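PDB 4V16: Svp1-like protein 2 from Kluyveromyces lactis, which probably binds phosphoinositides through a seven-bladed beta-propeller of the PROPPIN family, associates with membranes and takes part in protein transport. Local coordinates for residues 194-206 against 216-230. Sequence-based numbering, arbitrary orientation.
Sequences VATCSQDGTLIRV and REFRRGLDRTSIIDM
I204 and F218 form an antiparallel hydrogen-bonded pair, F218 N donating a hydrogen bond to I204 O at 2.8 Å, and this ladder joins the two outer strands of one propeller blade. Past L203 the strands give way to turns, where R220 N still bonds T202 O at 3.0 Å. R220 is the side chain to follow. Its CG lies anti to the backbone N (chi1 -178°), and the chain then bends twice and wraps round the carbonyl of G201. CB touches I204 CD1 and sits beside G201 O; CD passes 3.4 Å from that same oxygen. NE then bonds it at 3.0 Å, with G201 O in the guanidinium plane but NE 37° above the carbonyl plane. T225 OG1 lies above one face of the guanidinium, offset toward its rim, and NH2 ends in a salt bridge to D223 OD1 at 2.9 Å; the other carboxylate oxygen of D223, OD2, makes a second salt bridge, to K245. With a methionine in place of R220, G201 O would probably lose its side-chain donor and D223 its partner within this turn. T225 N bonds D200 O at 2.8 Å, tying the linker between blades to the turn at 199-202. Beyond it the chain enters the innermost strand of the next blade, and M230 reaches back, CE meeting I204 CG2 tip to tip at 3.4 Å, C197 CB touching both M230 CE and I227 CD1. On the face carrying L203 and E217, R205 NE and E217 OE1 form a salt bridge whose hydrogen bond is weak and long, at 3.4 Å, the two flat groups turned 83° apart; R205 NH1 also hydrogen-bonds A177 O, the stronger polar partner of this side chain. The chemistry is thus divided: apolar tips fill the seam between blades, while a buried arginine ties the loop leading into the next blade to the turn at 199-202 by charge and hydrogen bonds.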
# COMPACT_ATOMS: atom_id res chain seq x y z
N VAL A 194 -9.59 -0.42 -9.60
CA VAL A 194 -9.47 -0.51 -8.15
C VAL A 194 -9.95 -1.87 -7.64
O VAL A 194 -11.07 -2.29 -7.94
CB VAL A 194 -10.30 0.58 -7.43
CG1 VAL A 194 -10.25 0.39 -5.92
CG2 VAL A 194 -9.79 1.96 -7.80
N ALA A 195 -9.12 -2.53 -6.85
CA ALA A 195 -9.51 -3.76 -6.17
C ALA A 195 -10.07 -3.44 -4.79
O ALA A 195 -9.59 -2.52 -4.12
CB ALA A 195 -8.33 -4.71 -6.06
N THR A 196 -11.08 -4.19 -4.36
CA THR A 196 -11.78 -3.93 -3.10
C THR A 196 -12.07 -5.22 -2.33
O THR A 196 -12.21 -6.28 -2.93
CB THR A 196 -13.12 -3.20 -3.35
OG1 THR A 196 -12.92 -2.13 -4.29
CG2 THR A 196 -13.68 -2.62 -2.06
N CYS A 197 -12.13 -5.11 -1.01
CA CYS A 197 -12.55 -6.24 -0.17
C CYS A 197 -13.23 -5.75 1.10
O CYS A 197 -13.25 -4.55 1.38
CB CYS A 197 -11.35 -7.12 0.19
SG CYS A 197 -10.19 -6.34 1.34
N SER A 198 -13.77 -6.69 1.87
CA SER A 198 -14.52 -6.36 3.09
C SER A 198 -13.98 -7.09 4.31
O SER A 198 -12.91 -7.70 4.28
CB SER A 198 -16.00 -6.71 2.90
OG SER A 198 -16.51 -6.13 1.72
N GLN A 199 -14.75 -7.03 5.39
CA GLN A 199 -14.42 -7.73 6.62
C GLN A 199 -14.47 -9.23 6.40
O GLN A 199 -13.66 -9.98 6.95
CB GLN A 199 -15.38 -7.32 7.74
CG GLN A 199 -15.41 -5.82 7.99
CD GLN A 199 -14.09 -5.28 8.53
OE1 GLN A 199 -13.44 -5.93 9.35
NE2 GLN A 199 -13.70 -4.10 8.06
N ASP A 200 -15.44 -9.67 5.60
CA ASP A 200 -15.58 -11.09 5.28
C ASP A 200 -14.32 -11.59 4.58
O ASP A 200 -13.82 -12.67 4.89
CB ASP A 200 -16.80 -11.32 4.38
CG ASP A 200 -18.09 -10.84 5.01
OD1 ASP A 200 -18.11 -10.61 6.24
OD2 ASP A 200 -19.10 -10.70 4.28
N GLY A 201 -13.81 -10.80 3.64
CA GLY A 201 -12.64 -11.17 2.88
C GLY A 201 -12.91 -12.33 1.94
O GLY A 201 -11.98 -12.96 1.44
N THR A 202 -14.19 -12.62 1.71
CA THR A 202 -14.58 -13.72 0.85
C THR A 202 -14.60 -13.31 -0.62
O THR A 202 -14.25 -14.10 -1.50
CB THR A 202 -15.97 -14.27 1.23
OG1 THR A 202 -16.91 -13.18 1.33
CG2 THR A 202 -15.91 -15.00 2.56
N LEU A 203 -15.00 -12.07 -0.88
CA LEU A 203 -15.13 -11.55 -2.24
C LEU A 203 -14.19 -10.38 -2.48
O LEU A 203 -14.10 -9.46 -1.66
CB LEU A 203 -16.57 -11.13 -2.51
CG LEU A 203 -17.65 -12.16 -2.17
CD1 LEU A 203 -19.03 -11.55 -2.37
CD2 LEU A 203 -17.49 -13.42 -3.01
N ILE A 204 -13.50 -10.41 -3.62
CA ILE A 204 -12.61 -9.33 -4.04
C ILE A 204 -13.10 -8.77 -5.37
O ILE A 204 -12.98 -9.42 -6.41
CB ILE A 204 -11.16 -9.82 -4.18
CG1 ILE A 204 -10.65 -10.34 -2.83
CG2 ILE A 204 -10.26 -8.69 -4.67
CD1 ILE A 204 -9.44 -11.24 -2.96
N ARG A 205 -13.65 -7.55 -5.33
CA ARG A 205 -14.24 -6.94 -6.51
C ARG A 205 -13.29 -5.94 -7.16
O ARG A 205 -12.49 -5.30 -6.49
CB ARG A 205 -15.55 -6.25 -6.14
CG ARG A 205 -16.61 -7.19 -5.59
CD ARG A 205 -18.01 -6.66 -5.84
NE ARG A 205 -19.04 -7.62 -5.44
CZ ARG A 205 -19.72 -7.59 -4.30
NH1 ARG A 205 -19.51 -6.64 -3.40
NH2 ARG A 205 -20.63 -8.53 -4.06
N VAL A 206 -13.40 -5.82 -8.48
CA VAL A 206 -12.59 -4.88 -9.26
C VAL A 206 -13.49 -3.93 -10.04
O VAL A 206 -14.39 -4.36 -10.76
CB VAL A 206 -11.66 -5.62 -10.24
CG1 VAL A 206 -10.80 -4.64 -11.02
CG2 VAL A 206 -10.78 -6.61 -9.49
N ARG A 216 -14.65 -7.20 -12.48
CA ARG A 216 -14.51 -8.60 -12.08
C ARG A 216 -14.83 -8.82 -10.61
O ARG A 216 -14.78 -7.90 -9.80
CB ARG A 216 -13.10 -9.09 -12.38
CG ARG A 216 -13.04 -10.48 -12.99
CD ARG A 216 -12.30 -10.47 -14.31
NE ARG A 216 -12.84 -9.48 -15.24
CZ ARG A 216 -12.44 -9.33 -16.50
NH1 ARG A 216 -11.50 -10.11 -17.00
NH2 ARG A 216 -12.99 -8.39 -17.26
N GLU A 217 -15.14 -10.07 -10.28
CA GLU A 217 -15.44 -10.47 -8.92
C GLU A 217 -14.78 -11.81 -8.62
O GLU A 217 -15.16 -12.84 -9.19
CB GLU A 217 -16.96 -10.56 -8.70
CG GLU A 217 -17.37 -10.98 -7.30
CD GLU A 217 -18.87 -11.05 -7.12
OE1 GLU A 217 -19.57 -10.14 -7.62
OE2 GLU A 217 -19.36 -12.01 -6.49
N PHE A 218 -13.79 -11.79 -7.74
CA PHE A 218 -13.05 -13.00 -7.38
C PHE A 218 -13.57 -13.60 -6.08
O PHE A 218 -14.21 -12.93 -5.28
CB PHE A 218 -11.56 -12.68 -7.24
CG PHE A 218 -10.94 -12.14 -8.50
CD1 PHE A 218 -10.78 -12.96 -9.61
CD2 PHE A 218 -10.52 -10.82 -8.57
CE1 PHE A 218 -10.20 -12.47 -10.77
CE2 PHE A 218 -9.95 -10.33 -9.73
CZ PHE A 218 -9.79 -11.15 -10.82
N ARG A 219 -13.27 -14.89 -5.88
CA ARG A 219 -13.64 -15.59 -4.66
C ARG A 219 -12.39 -16.15 -4.00
O ARG A 219 -11.78 -17.10 -4.50
CB ARG A 219 -14.64 -16.70 -4.98
CG ARG A 219 -15.25 -17.35 -3.75
CD ARG A 219 -16.71 -17.72 -3.99
NE ARG A 219 -17.31 -18.35 -2.81
CZ ARG A 219 -17.66 -17.69 -1.71
NH1 ARG A 219 -17.46 -16.39 -1.61
NH2 ARG A 219 -18.20 -18.35 -0.69
N ARG A 220 -12.00 -15.56 -2.87
CA ARG A 220 -10.78 -15.97 -2.18
C ARG A 220 -10.96 -17.33 -1.53
O ARG A 220 -10.06 -18.17 -1.58
CB ARG A 220 -10.40 -14.93 -1.12
CG ARG A 220 -9.10 -15.26 -0.37
CD ARG A 220 -9.16 -14.83 1.08
NE ARG A 220 -10.29 -15.43 1.80
CZ ARG A 220 -10.28 -16.65 2.33
NH1 ARG A 220 -9.21 -17.42 2.23
NH2 ARG A 220 -11.36 -17.10 2.96
N GLY A 221 -12.11 -17.55 -0.90
CA GLY A 221 -12.39 -18.80 -0.22
C GLY A 221 -13.79 -18.80 0.34
O GLY A 221 -14.51 -17.81 0.23
N LEU A 222 -14.19 -19.92 0.95
CA LEU A 222 -15.53 -20.04 1.50
C LEU A 222 -15.62 -19.40 2.88
O LEU A 222 -16.59 -18.70 3.18
CB LEU A 222 -15.94 -21.51 1.58
CG LEU A 222 -16.08 -22.25 0.25
CD1 LEU A 222 -16.43 -23.71 0.50
CD2 LEU A 222 -17.13 -21.60 -0.64
N ASP A 223 -14.61 -19.64 3.70
CA ASP A 223 -14.61 -19.13 5.07
C ASP A 223 -14.15 -17.67 5.11
O ASP A 223 -13.46 -17.20 4.20
CB ASP A 223 -13.72 -19.99 5.97
CG ASP A 223 -12.38 -20.34 5.33
OD1 ASP A 223 -11.87 -19.53 4.53
OD2 ASP A 223 -11.85 -21.43 5.64
N ARG A 224 -14.55 -16.97 6.16
CA ARG A 224 -14.24 -15.55 6.29
C ARG A 224 -12.86 -15.34 6.91
O ARG A 224 -12.47 -16.01 7.86
CB ARG A 224 -15.31 -14.86 7.14
CG ARG A 224 -16.65 -14.74 6.44
CD ARG A 224 -17.72 -14.20 7.37
NE ARG A 224 -17.97 -15.09 8.49
CZ ARG A 224 -18.91 -14.90 9.41
NH1 ARG A 224 -19.71 -13.84 9.35
NH2 ARG A 224 -19.06 -15.77 10.40
N THR A 225 -12.13 -14.38 6.35
CA THR A 225 -10.79 -14.04 6.81
C THR A 225 -10.57 -12.54 6.68
O THR A 225 -11.23 -11.87 5.88
CB THR A 225 -9.70 -14.76 6.00
OG1 THR A 225 -9.88 -14.49 4.60
CG2 THR A 225 -9.75 -16.27 6.24
N SER A 226 -9.65 -12.00 7.48
CA SER A 226 -9.22 -10.63 7.31
C SER A 226 -8.06 -10.59 6.32
O SER A 226 -7.12 -11.38 6.42
CB SER A 226 -8.80 -10.01 8.64
OG SER A 226 -7.73 -10.73 9.23
N ILE A 227 -8.14 -9.68 5.35
CA ILE A 227 -7.14 -9.58 4.30
C ILE A 227 -6.02 -8.63 4.71
O ILE A 227 -6.26 -7.47 5.05
CB ILE A 227 -7.78 -9.12 2.98
CG1 ILE A 227 -8.66 -10.25 2.43
CG2 ILE A 227 -6.72 -8.74 1.95
CD1 ILE A 227 -9.67 -9.80 1.41
N ILE A 228 -4.79 -9.13 4.66
CA ILE A 228 -3.63 -8.39 5.16
C ILE A 228 -3.10 -7.40 4.13
O ILE A 228 -2.75 -6.27 4.48
CB ILE A 228 -2.48 -9.34 5.55
CG1 ILE A 228 -2.99 -10.44 6.49
CG2 ILE A 228 -1.34 -8.57 6.19
CD1 ILE A 228 -3.64 -9.92 7.76
N ASP A 229 -3.03 -7.81 2.87
CA ASP A 229 -2.56 -6.91 1.82
C ASP A 229 -2.96 -7.37 0.42
O ASP A 229 -3.15 -8.56 0.17
CB ASP A 229 -1.04 -6.76 1.89
CG ASP A 229 -0.54 -5.56 1.10
OD1 ASP A 229 -1.26 -4.55 1.02
OD2 ASP A 229 0.59 -5.63 0.56
N MET A 230 -3.08 -6.40 -0.48
CA MET A 230 -3.29 -6.64 -1.91
C MET A 230 -2.25 -5.87 -2.71
O MET A 230 -1.71 -4.88 -2.23
CB MET A 230 -4.69 -6.20 -2.34
CG MET A 230 -5.83 -7.01 -1.78
SD MET A 230 -7.40 -6.28 -2.24
CE MET A 230 -8.51 -7.64 -1.90